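Local coordinates for 3-oxo-tetronate kinase (Cupriavidus necator, PDB 5DMH), which catalyses the ATP-dependent phosphorylation of 3-oxo-tetronate to 3-oxo-tetronate 4-phosphate, as a member of the four-carbon acid sugar kinase family, at residues Ala48-Leu51 against Val52-Met56; Leu101-Leu104 against Arg105-Cys109; Glu175-Pro178 against Leu179-Met182; Leu332-Ala335 against Ala336-Glu340; Thr347-Pro350 against Asp351-Lys354. All coordinates share one frame; numbering follows the deposited sequence.

Interaction 1 of 5, residues Ala48-Leu51 against Val52-Met56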
# COMPACT_ATOMS: atom_id res chain seq x y z
N ALA A 48 -1.15 2.67 8.04
CA ALA A 48 -1.54 3.67 9.00
C ALA A 48 -2.88 3.30 9.65
O ALA A 48 -3.05 3.50 10.84
CB ALA A 48 -1.59 5.06 8.37
N ASN A 49 -3.80 2.76 8.88
CA ASN A 49 -5.07 2.31 9.45
C ASN A 49 -4.87 1.29 10.57
O ASN A 49 -5.47 1.40 11.65
CB ASN A 49 -5.93 1.71 8.33
CG ASN A 49 -7.29 1.19 8.82
OD1 ASN A 49 -8.12 1.94 9.35
ND2 ASN A 49 -7.50 -0.10 8.64
N THR A 50 -4.05 0.29 10.30
CA THR A 50 -3.74 -0.73 11.30
C THR A 50 -3.07 -0.14 12.53
O THR A 50 -3.42 -0.51 13.65
CB THR A 50 -2.88 -1.86 10.69
OG1 THR A 50 -3.74 -2.67 9.87
CG2 THR A 50 -2.28 -2.72 11.80
N LEU A 51 -2.14 0.79 12.33
CA LEU A 51 -1.51 1.43 13.48
C LEU A 51 -2.49 2.27 14.31
O LEU A 51 -2.50 2.17 15.54
CB LEU A 51 -0.33 2.28 13.02
CG LEU A 51 0.83 1.46 12.48
CD1 LEU A 51 1.82 2.39 11.80
CD2 LEU A 51 1.49 0.67 13.58
N VAL A 52 -3.33 3.07 13.65
CA VAL A 52 -4.31 3.88 14.37
C VAL A 52 -5.28 3.00 15.13
O VAL A 52 -5.59 3.26 16.29
CB VAL A 52 -5.08 4.80 13.39
CG1 VAL A 52 -6.31 5.41 14.06
CG2 VAL A 52 -4.13 5.87 12.84
N ARG A 53 -5.75 1.94 14.49
CA ARG A 53 -6.72 1.05 15.11
C ARG A 53 -6.15 0.29 16.29
O ARG A 53 -6.91 -0.22 17.11
CB ARG A 53 -7.29 0.07 14.09
CG ARG A 53 -8.37 0.71 13.19
CD ARG A 53 -8.56 -0.08 11.92
NE ARG A 53 -9.18 -1.41 12.10
CZ ARG A 53 -10.49 -1.64 12.21
NH1 ARG A 53 -11.38 -0.66 12.23
NH2 ARG A 53 -10.92 -2.88 12.30
N ASN A 54 -4.82 0.21 16.37
CA ASN A 54 -4.17 -0.47 17.47
C ASN A 54 -3.47 0.47 18.43
O ASN A 54 -2.65 0.03 19.23
CB ASN A 54 -3.22 -1.56 16.97
CG ASN A 54 -3.96 -2.78 16.49
OD1 ASN A 54 -4.24 -3.72 17.26
ND2 ASN A 54 -4.31 -2.78 15.21
N GLY A 55 -3.81 1.75 18.35
CA GLY A 55 -3.51 2.68 19.42
C GLY A 55 -2.31 3.59 19.20
O GLY A 55 -1.80 4.12 20.17
N MSE A 56 -1.85 3.77 17.95
CA MSE A 56 -0.76 4.72 17.71
C MSE A 56 -1.24 5.88 16.84
O MSE A 56 -1.75 5.66 15.75
CB MSE A 56 0.44 4.06 17.05
CG MSE A 56 1.27 3.20 17.97
SE MSE A 56 2.87 2.48 17.01
CE MSE A 56 4.21 3.75 17.68
O HOH W 1 -6.30 -3.21 11.66

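Interaction 2 of 5, residues Leu101-Leu104 against Arg105-Cys109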
# COMPACT_ATOMS: atom_id res chain seq x y z
N LEU A 101 14.38 6.94 5.29
CA LEU A 101 14.87 6.36 6.54
C LEU A 101 15.58 7.41 7.38
O LEU A 101 15.38 7.52 8.59
CB LEU A 101 15.83 5.23 6.26
CG LEU A 101 16.58 4.67 7.46
CD1 LEU A 101 15.66 3.89 8.39
CD2 LEU A 101 17.71 3.77 7.00
N GLN A 102 16.45 8.17 6.73
CA GLN A 102 17.19 9.19 7.44
C GLN A 102 16.23 10.22 8.01
O GLN A 102 16.38 10.64 9.17
CB GLN A 102 18.22 9.85 6.52
CG GLN A 102 18.82 11.13 7.08
CD GLN A 102 19.52 10.94 8.39
OE1 GLN A 102 19.92 9.82 8.76
NE2 GLN A 102 19.67 12.04 9.12
N TRP A 103 15.23 10.63 7.22
CA TRP A 103 14.27 11.62 7.70
C TRP A 103 13.56 11.10 8.97
O TRP A 103 13.40 11.82 9.97
CB TRP A 103 13.27 12.01 6.60
CG TRP A 103 12.29 13.05 7.04
CD1 TRP A 103 12.49 14.41 7.11
CD2 TRP A 103 10.97 12.81 7.53
NE1 TRP A 103 11.36 15.02 7.60
CE2 TRP A 103 10.41 14.07 7.86
CE3 TRP A 103 10.20 11.66 7.71
CZ2 TRP A 103 9.11 14.20 8.36
CZ3 TRP A 103 8.92 11.78 8.21
CH2 TRP A 103 8.38 13.05 8.53
N LEU A 104 13.17 9.83 8.92
CA LEU A 104 12.47 9.20 10.04
C LEU A 104 13.35 9.13 11.28
O LEU A 104 12.90 9.42 12.38
CB LEU A 104 12.00 7.81 9.64
CG LEU A 104 10.84 7.80 8.65
CD1 LEU A 104 10.65 6.39 8.14
CD2 LEU A 104 9.53 8.33 9.27
N ARG A 105 14.63 8.78 11.09
CA ARG A 105 15.56 8.70 12.21
C ARG A 105 15.71 10.07 12.86
O ARG A 105 15.70 10.20 14.08
CB ARG A 105 16.93 8.22 11.73
CG ARG A 105 16.96 6.88 11.07
CD ARG A 105 18.34 6.57 10.54
NE ARG A 105 19.09 5.81 11.53
CZ ARG A 105 20.13 5.03 11.27
NH1 ARG A 105 20.59 4.87 10.03
NH2 ARG A 105 20.68 4.38 12.27
N ALA A 106 15.83 11.09 12.02
CA ALA A 106 15.98 12.46 12.47
C ALA A 106 14.77 12.99 13.24
O ALA A 106 14.92 13.90 14.04
CB ALA A 106 16.26 13.34 11.30
N GLN A 107 13.58 12.43 12.97
CA GLN A 107 12.40 12.75 13.76
C GLN A 107 12.40 12.01 15.10
O GLN A 107 11.56 12.29 15.96
CB GLN A 107 11.10 12.44 13.01
CG GLN A 107 11.00 12.94 11.57
CD GLN A 107 11.50 14.36 11.38
OE1 GLN A 107 10.96 15.30 11.96
NE2 GLN A 107 12.55 14.52 10.57
N GLY A 108 13.30 11.04 15.28
CA GLY A 108 13.44 10.38 16.57
C GLY A 108 12.94 8.93 16.63
O GLY A 108 12.93 8.30 17.69
N CYS A 109 12.53 8.38 15.49
CA CYS A 109 11.98 7.03 15.48
C CYS A 109 13.01 5.99 15.94
O CYS A 109 14.20 6.13 15.66
CB CYS A 109 11.49 6.67 14.09
SG CYS A 109 10.14 7.69 13.50

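Interaction 3 of 5, residues Glu175-Pro178 against Leu179-Met182. With ADP (adenosine-5'-diphosphate), chain C.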
# COMPACT_ATOMS: atom_id res chain seq x y z
N GLU A 175 -1.13 -13.86 -10.93
CA GLU A 175 -0.32 -14.30 -12.05
C GLU A 175 -0.64 -13.46 -13.27
O GLU A 175 0.11 -13.52 -14.25
CB GLU A 175 -0.52 -15.81 -12.32
CG GLU A 175 -1.85 -16.19 -12.86
CD GLU A 175 -2.92 -16.43 -11.82
OE1 GLU A 175 -2.85 -15.89 -10.68
OE2 GLU A 175 -3.89 -17.16 -12.17
N HIS A 176 -1.74 -12.71 -13.23
CA HIS A 176 -2.12 -11.81 -14.32
C HIS A 176 -1.99 -10.32 -13.99
O HIS A 176 -2.52 -9.48 -14.72
CB HIS A 176 -3.56 -12.09 -14.75
CG HIS A 176 -3.74 -13.47 -15.28
ND1 HIS A 176 -4.69 -14.35 -14.79
CD2 HIS A 176 -3.09 -14.14 -16.26
CE1 HIS A 176 -4.60 -15.49 -15.44
NE2 HIS A 176 -3.64 -15.39 -16.34
N HIS A 177 -1.31 -9.97 -12.91
CA HIS A 177 -1.12 -8.53 -12.63
C HIS A 177 -0.43 -7.84 -13.82
O HIS A 177 0.51 -8.37 -14.38
CB HIS A 177 -0.32 -8.32 -11.34
CG HIS A 177 -0.36 -6.91 -10.84
ND1 HIS A 177 0.48 -5.93 -11.33
CD2 HIS A 177 -1.16 -6.29 -9.94
CE1 HIS A 177 0.23 -4.79 -10.74
NE2 HIS A 177 -0.76 -4.97 -9.88
N PRO A 178 -0.89 -6.64 -14.22
CA PRO A 178 -0.33 -6.01 -15.43
C PRO A 178 1.17 -5.68 -15.39
O PRO A 178 1.85 -5.73 -16.43
CB PRO A 178 -1.11 -4.69 -15.56
CG PRO A 178 -2.25 -4.79 -14.60
CD PRO A 178 -1.92 -5.82 -13.57
N LEU A 179 1.64 -5.32 -14.20
CA LEU A 179 3.02 -4.88 -13.98
C LEU A 179 3.96 -5.89 -13.32
O LEU A 179 5.13 -5.97 -13.70
CB LEU A 179 3.00 -3.64 -13.09
CG LEU A 179 2.91 -2.26 -13.72
CD1 LEU A 179 2.21 -2.23 -15.03
CD2 LEU A 179 2.31 -1.25 -12.71
N THR A 180 3.48 -6.57 -12.28
CA THR A 180 4.26 -7.55 -11.55
C THR A 180 3.48 -8.88 -11.46
O THR A 180 2.97 -9.23 -10.38
CB THR A 180 4.61 -7.07 -10.14
OG1 THR A 180 3.42 -6.70 -9.44
CG2 THR A 180 5.52 -5.87 -10.20
N PRO A 181 3.39 -9.60 -12.58
CA PRO A 181 2.72 -10.89 -12.53
C PRO A 181 3.51 -11.81 -11.59
O PRO A 181 4.72 -11.95 -11.73
CB PRO A 181 2.77 -11.37 -13.98
CG PRO A 181 3.93 -10.65 -14.60
CD PRO A 181 4.00 -9.33 -13.90
N MSE A 182 2.79 -12.44 -10.66
CA MSE A 182 3.40 -13.32 -9.66
C MSE A 182 3.12 -14.75 -10.05
O MSE A 182 2.00 -15.24 -9.89
CB MSE A 182 2.84 -12.99 -8.28
CG MSE A 182 2.87 -11.51 -7.98
SE MSE A 182 4.71 -10.77 -8.01
CE MSE A 182 5.35 -11.73 -6.47
PB ADP C . -3.16 -2.55 -8.22
O1B ADP C . -3.44 -1.86 -6.89
O2B ADP C . -4.34 -3.41 -8.66
O3B ADP C . -1.82 -3.28 -8.26
PA ADP C . -2.06 -0.31 -9.74
O1A ADP C . -2.74 0.97 -10.05
O2A ADP C . -0.94 -0.39 -8.76
O3A ADP C . -3.22 -1.39 -9.36
O5' ADP C . -1.42 -0.95 -11.07
C5' ADP C . -2.20 -1.18 -12.24
C4' ADP C . -1.35 -0.82 -13.46
O4' ADP C . -1.95 -1.36 -14.62
C3' ADP C . -1.26 0.69 -13.66
O3' ADP C . 0.03 1.07 -14.17
C2' ADP C . -2.33 0.93 -14.68
O2' ADP C . -2.18 2.17 -15.34
C1' ADP C . -2.17 -0.29 -15.54
N9 ADP C . -3.37 -0.51 -16.33
C8 ADP C . -4.66 -0.38 -15.92
N7 ADP C . -5.51 -0.63 -16.92
C5 ADP C . -4.75 -0.92 -18.00
C6 ADP C . -5.03 -1.25 -19.40
N6 ADP C . -6.32 -1.34 -19.78
N1 ADP C . -3.98 -1.50 -20.21
C2 ADP C . -2.70 -1.42 -19.79
N3 ADP C . -2.35 -1.10 -18.52
C4 ADP C . -3.34 -0.83 -17.62

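Interaction 4 of 5, residues Leu332-Ala335 against Ala336-Glu340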
# COMPACT_ATOMS: atom_id res chain seq x y z
N LEU A 332 -12.79 14.85 -18.16
CA LEU A 332 -13.11 16.07 -17.45
C LEU A 332 -14.48 16.64 -17.85
O LEU A 332 -15.27 17.04 -17.00
CB LEU A 332 -12.04 17.11 -17.75
CG LEU A 332 -10.93 17.47 -16.75
CD1 LEU A 332 -11.13 16.88 -15.40
CD2 LEU A 332 -9.57 17.09 -17.33
N ALA A 333 -14.73 16.69 -19.15
CA ALA A 333 -15.99 17.21 -19.66
C ALA A 333 -17.13 16.31 -19.20
O ALA A 333 -18.21 16.79 -18.88
CB ALA A 333 -15.95 17.29 -21.19
N PHE A 334 -16.87 15.01 -19.15
CA PHE A 334 -17.90 14.05 -18.76
C PHE A 334 -18.28 14.27 -17.29
O PHE A 334 -19.47 14.42 -16.94
CB PHE A 334 -17.38 12.63 -18.99
CG PHE A 334 -18.38 11.57 -18.69
CD1 PHE A 334 -19.44 11.34 -19.56
CD2 PHE A 334 -18.28 10.79 -17.56
CE1 PHE A 334 -20.38 10.36 -19.31
CE2 PHE A 334 -19.23 9.80 -17.29
CZ PHE A 334 -20.27 9.59 -18.17
N ALA A 335 -17.26 14.33 -16.43
CA ALA A 335 -17.45 14.61 -15.02
C ALA A 335 -18.14 15.96 -14.82
O ALA A 335 -19.05 16.07 -14.00
CB ALA A 335 -16.11 14.55 -14.28
N ALA A 336 -17.75 16.98 -15.58
CA ALA A 336 -18.29 18.32 -15.38
C ALA A 336 -19.78 18.42 -15.75
O ALA A 336 -20.48 19.30 -15.29
CB ALA A 336 -17.50 19.35 -16.20
N GLY A 337 -20.26 17.52 -16.61
CA GLY A 337 -21.64 17.55 -17.04
C GLY A 337 -22.56 16.78 -16.11
O GLY A 337 -23.77 16.79 -16.30
N HIS A 338 -21.99 16.12 -15.10
CA HIS A 338 -22.80 15.32 -14.19
C HIS A 338 -22.86 15.88 -12.77
O HIS A 338 -21.83 16.21 -12.17
CB HIS A 338 -22.28 13.90 -14.16
CG HIS A 338 -22.78 13.05 -15.29
ND1 HIS A 338 -22.06 12.83 -16.44
CD2 HIS A 338 -23.93 12.36 -15.43
CE1 HIS A 338 -22.75 12.04 -17.24
NE2 HIS A 338 -23.89 11.74 -16.65
N GLY A 339 -24.07 15.98 -12.23
CA GLY A 339 -24.27 16.47 -10.88
C GLY A 339 -23.97 15.44 -9.79
O GLY A 339 -23.93 15.76 -8.61
N GLU A 340 -23.72 14.21 -10.19
CA GLU A 340 -23.34 13.18 -9.24
C GLU A 340 -21.96 12.68 -9.61
O GLU A 340 -21.48 12.93 -10.71
CB GLU A 340 -24.34 12.02 -9.29
CG GLU A 340 -24.26 11.22 -10.58
CD GLU A 340 -25.49 10.36 -10.85
OE1 GLU A 340 -25.63 9.28 -10.19
OE2 GLU A 340 -26.29 10.74 -11.73
O HOH W 2 -19.18 14.49 -11.83

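Interaction 5 of 5, residues Thr347-Pro350 against Asp351-Lys354. With ADP (adenosine-5'-diphosphate), chain C.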
# COMPACT_ATOMS: atom_id res chain seq x y z
N THR A 347 -9.84 0.07 -16.06
CA THR A 347 -10.08 -1.31 -15.63
C THR A 347 -10.58 -2.21 -16.74
O THR A 347 -11.60 -1.93 -17.37
CB THR A 347 -11.06 -1.30 -14.45
OG1 THR A 347 -10.62 -0.32 -13.50
CG2 THR A 347 -11.15 -2.68 -13.78
N SER A 348 -9.85 -3.30 -16.99
CA SER A 348 -10.07 -4.20 -18.13
C SER A 348 -9.73 -5.65 -17.77
O SER A 348 -9.04 -5.90 -16.78
CB SER A 348 -9.17 -3.81 -19.31
OG SER A 348 -9.41 -2.48 -19.76
N SER A 349 -10.14 -6.60 -18.61
CA SER A 349 -9.80 -8.00 -18.40
C SER A 349 -8.32 -8.25 -18.69
O SER A 349 -7.70 -7.48 -19.40
CB SER A 349 -10.64 -8.91 -19.28
OG SER A 349 -10.32 -8.76 -20.65
N PRO A 350 -7.78 -9.36 -18.20
CA PRO A 350 -6.37 -9.69 -18.46
C PRO A 350 -6.06 -9.82 -19.95
O PRO A 350 -5.00 -9.40 -20.44
CB PRO A 350 -6.19 -11.03 -17.72
CG PRO A 350 -7.18 -10.90 -16.57
CD PRO A 350 -8.38 -10.25 -17.20
N ASP A 351 -6.98 -10.38 -20.71
CA ASP A 351 -6.78 -10.49 -22.15
C ASP A 351 -6.71 -9.10 -22.81
O ASP A 351 -5.89 -8.87 -23.72
CB ASP A 351 -7.88 -11.33 -22.81
CG ASP A 351 -7.77 -12.83 -22.52
OD1 ASP A 351 -6.67 -13.32 -22.19
OD2 ASP A 351 -8.79 -13.53 -22.67
N GLU A 352 -7.56 -8.17 -22.36
CA GLU A 352 -7.56 -6.82 -22.93
C GLU A 352 -6.29 -6.07 -22.58
O GLU A 352 -5.71 -5.37 -23.43
CB GLU A 352 -8.77 -6.03 -22.44
CG GLU A 352 -10.12 -6.61 -22.93
CD GLU A 352 -11.35 -6.07 -22.19
OE1 GLU A 352 -11.22 -5.53 -21.08
OE2 GLU A 352 -12.49 -6.23 -22.71
N VAL A 353 -5.86 -6.20 -21.34
CA VAL A 353 -4.60 -5.59 -20.90
C VAL A 353 -3.44 -6.14 -21.73
O VAL A 353 -2.60 -5.37 -22.22
CB VAL A 353 -4.37 -5.85 -19.41
CG1 VAL A 353 -2.97 -5.44 -18.99
CG2 VAL A 353 -5.41 -5.11 -18.58
N LYS A 354 -3.39 -7.45 -21.89
CA LYS A 354 -2.33 -8.08 -22.66
C LYS A 354 -2.30 -7.55 -24.08
O LYS A 354 -1.20 -7.32 -24.65
CB LYS A 354 -2.45 -9.60 -22.66
CG LYS A 354 -1.86 -10.27 -21.45
CD LYS A 354 -0.33 -10.37 -21.54
CE LYS A 354 0.26 -11.08 -20.33
NZ LYS A 354 1.74 -10.88 -20.20
PB ADP C . -3.16 -2.55 -8.22
O1B ADP C . -3.44 -1.86 -6.89
O2B ADP C . -4.34 -3.41 -8.66
O3B ADP C . -1.82 -3.28 -8.26
PA ADP C . -2.06 -0.31 -9.74
O1A ADP C . -2.74 0.97 -10.05
O2A ADP C . -0.94 -0.39 -8.76
O3A ADP C . -3.22 -1.39 -9.36
O5' ADP C . -1.42 -0.95 -11.07
C5' ADP C . -2.20 -1.18 -12.24
C4' ADP C . -1.35 -0.82 -13.46
O4' ADP C . -1.95 -1.36 -14.62
C3' ADP C . -1.26 0.69 -13.66
O3' ADP C . 0.03 1.07 -14.17
C2' ADP C . -2.33 0.93 -14.68
O2' ADP C . -2.18 2.17 -15.34
C1' ADP C . -2.17 -0.29 -15.54
N9 ADP C . -3.37 -0.51 -16.33
C8 ADP C . -4.66 -0.38 -15.92
N7 ADP C . -5.51 -0.63 -16.92
C5 ADP C . -4.75 -0.92 -18.00
C6 ADP C . -5.03 -1.25 -19.40
N6 ADP C . -6.32 -1.34 -19.78
N1 ADP C . -3.98 -1.50 -20.21
C2 ADP C . -2.70 -1.42 -19.79
N3 ADP C . -2.35 -1.10 -18.52
C4 ADP C . -3.34 -0.83 -17.62
O HOH W 3 -12.25 -9.33 -22.43

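Interaction 1 of 5, residues Ala48-Leu51 against Val52-Met56
L51 and M56 meet in a helix C-cap, a Schellman motif that ends helix 41-53 in the sugar-binding N-terminal domain, just before strand 58-62. The signature bond runs from M56 N to L51 O at 3.0 Å, while G55 N bonds to V52 O inside the turn. G55 is the C-prime residue; with phi 101° it takes the left-handed turn that closes the motif. L51 O is gripped twice, by M56 N and N54 N, which reach it from opposite faces of the carbonyl plane. Beside this pair the two side chains run the same way, and L51 CD2 rests 4.1 Å from the selenium of M56, a selenomethionine; the two share L34 of strand 34-38 as a neighbour.

N54 turns its amide back onto the last helical turn. With CG beside its own backbone N (chi1 -75°), ND2 donates to T50 O at 2.9 Å; the bond is nearly straight and lies in the amide plane. R53 runs alongside N49, their flat groups 24° apart, and its CD comes 3.3 Å from N49 OD1. N49 ND2 is itself bonded to Q413 of strand 407-415. A water touches T50 OG1 and, weakly, R53 NE at the guanidinium edge.

T50 O, which takes only a weak bond from N54 N, thus gains the straight bond from N54 ND2, and L51 O is met by N54 N and M56 N: side-chain and reversing-backbone donors serve the last carbonyls as the helix ends.

Interaction 2 of 5, residues Leu101-Leu104 against Arg105-Cys109
L101 lays CG 4.0 Å from R105 CD, the two side chains crossing obliquely near the end of helix 90-106, while the L101 carbonyl accepts the regular helical bond from R105 N. The R105 chain bends at chi3 (93°), and its NH1 bonds to A138 O of helix 128-139. The Q102 side chain crosses that of R105 at about a right angle.

W103 carries the main contact. Its CG stands anti to the backbone N (chi1 -178°), which carries the indole against the amide of Q107. The Q107 chain folds at chi2 so that its amide stacks on one indole face, the planes 18° apart. Q107 CG sits 3.8 Å from the centroid of the six-membered ring of W103, almost on its normal, a CH-pi contact; NE2 lies 3.2 Å from W103 NE1, above the same face toward the rim. The same NE2 donates to W103 O at 2.9 Å, and Q107 N reaches that oxygen from the opposite face at 3.1 Å, so one carbonyl holds both ends of the glutamine.

L104 O accepts a weak bond from C109 N at 3.3 Å, and G108, with positive phi, completes a Schellman motif through G108 N to R105 O. Around this helix end, W103 and L104 pack on strand 78-82, L101 and R105 on helix 128-139, and L101, L104 and R105 all touch F112 of strand 111-115.

Interaction 3 of 5, residues Glu175-Pro178 against Leu179-Met182
H177 ND1 accepts two backbone N-H groups, from L179 and T180, two and three residues on, in a tight chain reversal that lines the ADP pocket of this kinase. L179 N and T180 N each lie 3.2 Å from H177 ND1. The T180 bond is nearly straight at 178°, that of L179 more bent, and both donors are tilted from the ring plane. While ND1 accepts, H177 NE2 donates to ADP O3B at 2.6 Å in the plane of the ring. The two backbone bonds fix the ring's rotation, while P178 CD lies against one of its faces. The two arms of the loop run antiparallel in direction; E175 CA makes a CA-H...O contact of 3.3 Å with M182 O, and P181 CB rests on E175 O. E175 OE1 is bonded to G173 N, and P178 O takes Q357 NE2 from helix 350-360.

H177 is inferred to bind ATP, consistent with its bond to the beta-phosphate of ADP, while S294 and T395 are among the other groups bonding the nucleotide. At the ribose, P178 CG touches ADP O4' at 3.4 Å and L179 CD2 approaches ADP O3' at 3.6 Å.

Interaction 4 of 5, residues Leu332-Ala335 against Ala336-Glu340
F334 and H338, four residues apart, bring their rings together where helix 327-336 ends at the surface of the nucleotide-binding C-terminal domain. The phenyl swings toward the helix end because CG lies anti to the backbone N (chi1 -177°). H338 differs: its CG sits beside its own N (chi1 -83°), and the imidazole is folded back over the last turn. Together these torsions set H338 CE1 over one face of the phenyl, 3.6 Å from F334 CE1 and displaced toward the rim. The ring planes are 56° apart, so the meeting is oblique.

The conformation of H338 also serves a polar end. ND1 donates to F334 O at 3.1 Å, with the oxygen in the plane of the imidazole, and ND1 therefore carries a proton. From the opposite face of that carbonyl comes G337 N at 3.2 Å, which also bonds weakly to A333 O. A335 O takes H338 N at 3.1 Å, and a water lies between A335 O and E340 O, with more acceptors near it than it has protons. A336 still makes a regular helical bond to L332 O, its CB 3.3 Å from that oxygen.

Behind the turn, L332 and A335 pack on helix 362-382, and H338 touches P312. This is a helix C-terminus where a histidine side chain donates to a carbonyl of the final turn as the chain leaves for strand 343-345.

Interaction 5 of 5, residues Thr347-Pro350 against Asp351-Lys354
S349 and E352 face each other across the first turn of helix 350-360 as a capping box, each side chain reaching for the other's backbone. With CG beside its own N (chi1 -66°) and the chain extended beyond it, E352 brings its carboxylate to S349; OE1 accepts S349 N at 2.9 Å, the donor standing above the carboxylate plane. In return S349 OG, held between its backbone N and carbonyl carbon (chi1 68°), takes E352 N in a weak bond of 3.3 Å. A water on S349 OG reaches E352 OE2 weakly. S348 turns its CB to the same carboxylate, 3.2 Å from E352 OE1, while its OG bonds to A346 O and lies 3.3 Å from ADP N6.

On the helix side, V353 N bonds to S349 O at 3.0 Å, and K354 N to P350 O. V353 faces the nucleotide, with CG2 4.0 Å from ADP C6, so S348 and V353 both line the adenine pocket.

E352 OE1 also forms a salt bridge with R315 NH2. That cation and the amide of S349 probably stabilise the negative charge of the carboxylate. R315, which also bonds S348 OG beside ADP N6, thereby links the cap to the adenine pocket.

How the interactions relate
Each of the five contacts is local, so along the chain they follow one another in series, and none nests in or crosses another. In the sugar-binding domain, interactions 1 and 2 end helices 41-53 and 90-106, with centres 20 Å apart and no touch between them. Interaction 3 then closes a reversal in the loop between strand 167-168 and helix 187-193. In the nucleotide-binding domain, interaction 4 ends helix 327-336 and interaction 5 begins helix 350-360, about 14 Å apart at their nearest atoms. Interactions 3 and 5 meet across the two domains, P178 packing on V353 and H176 on P350, and both touch ADP.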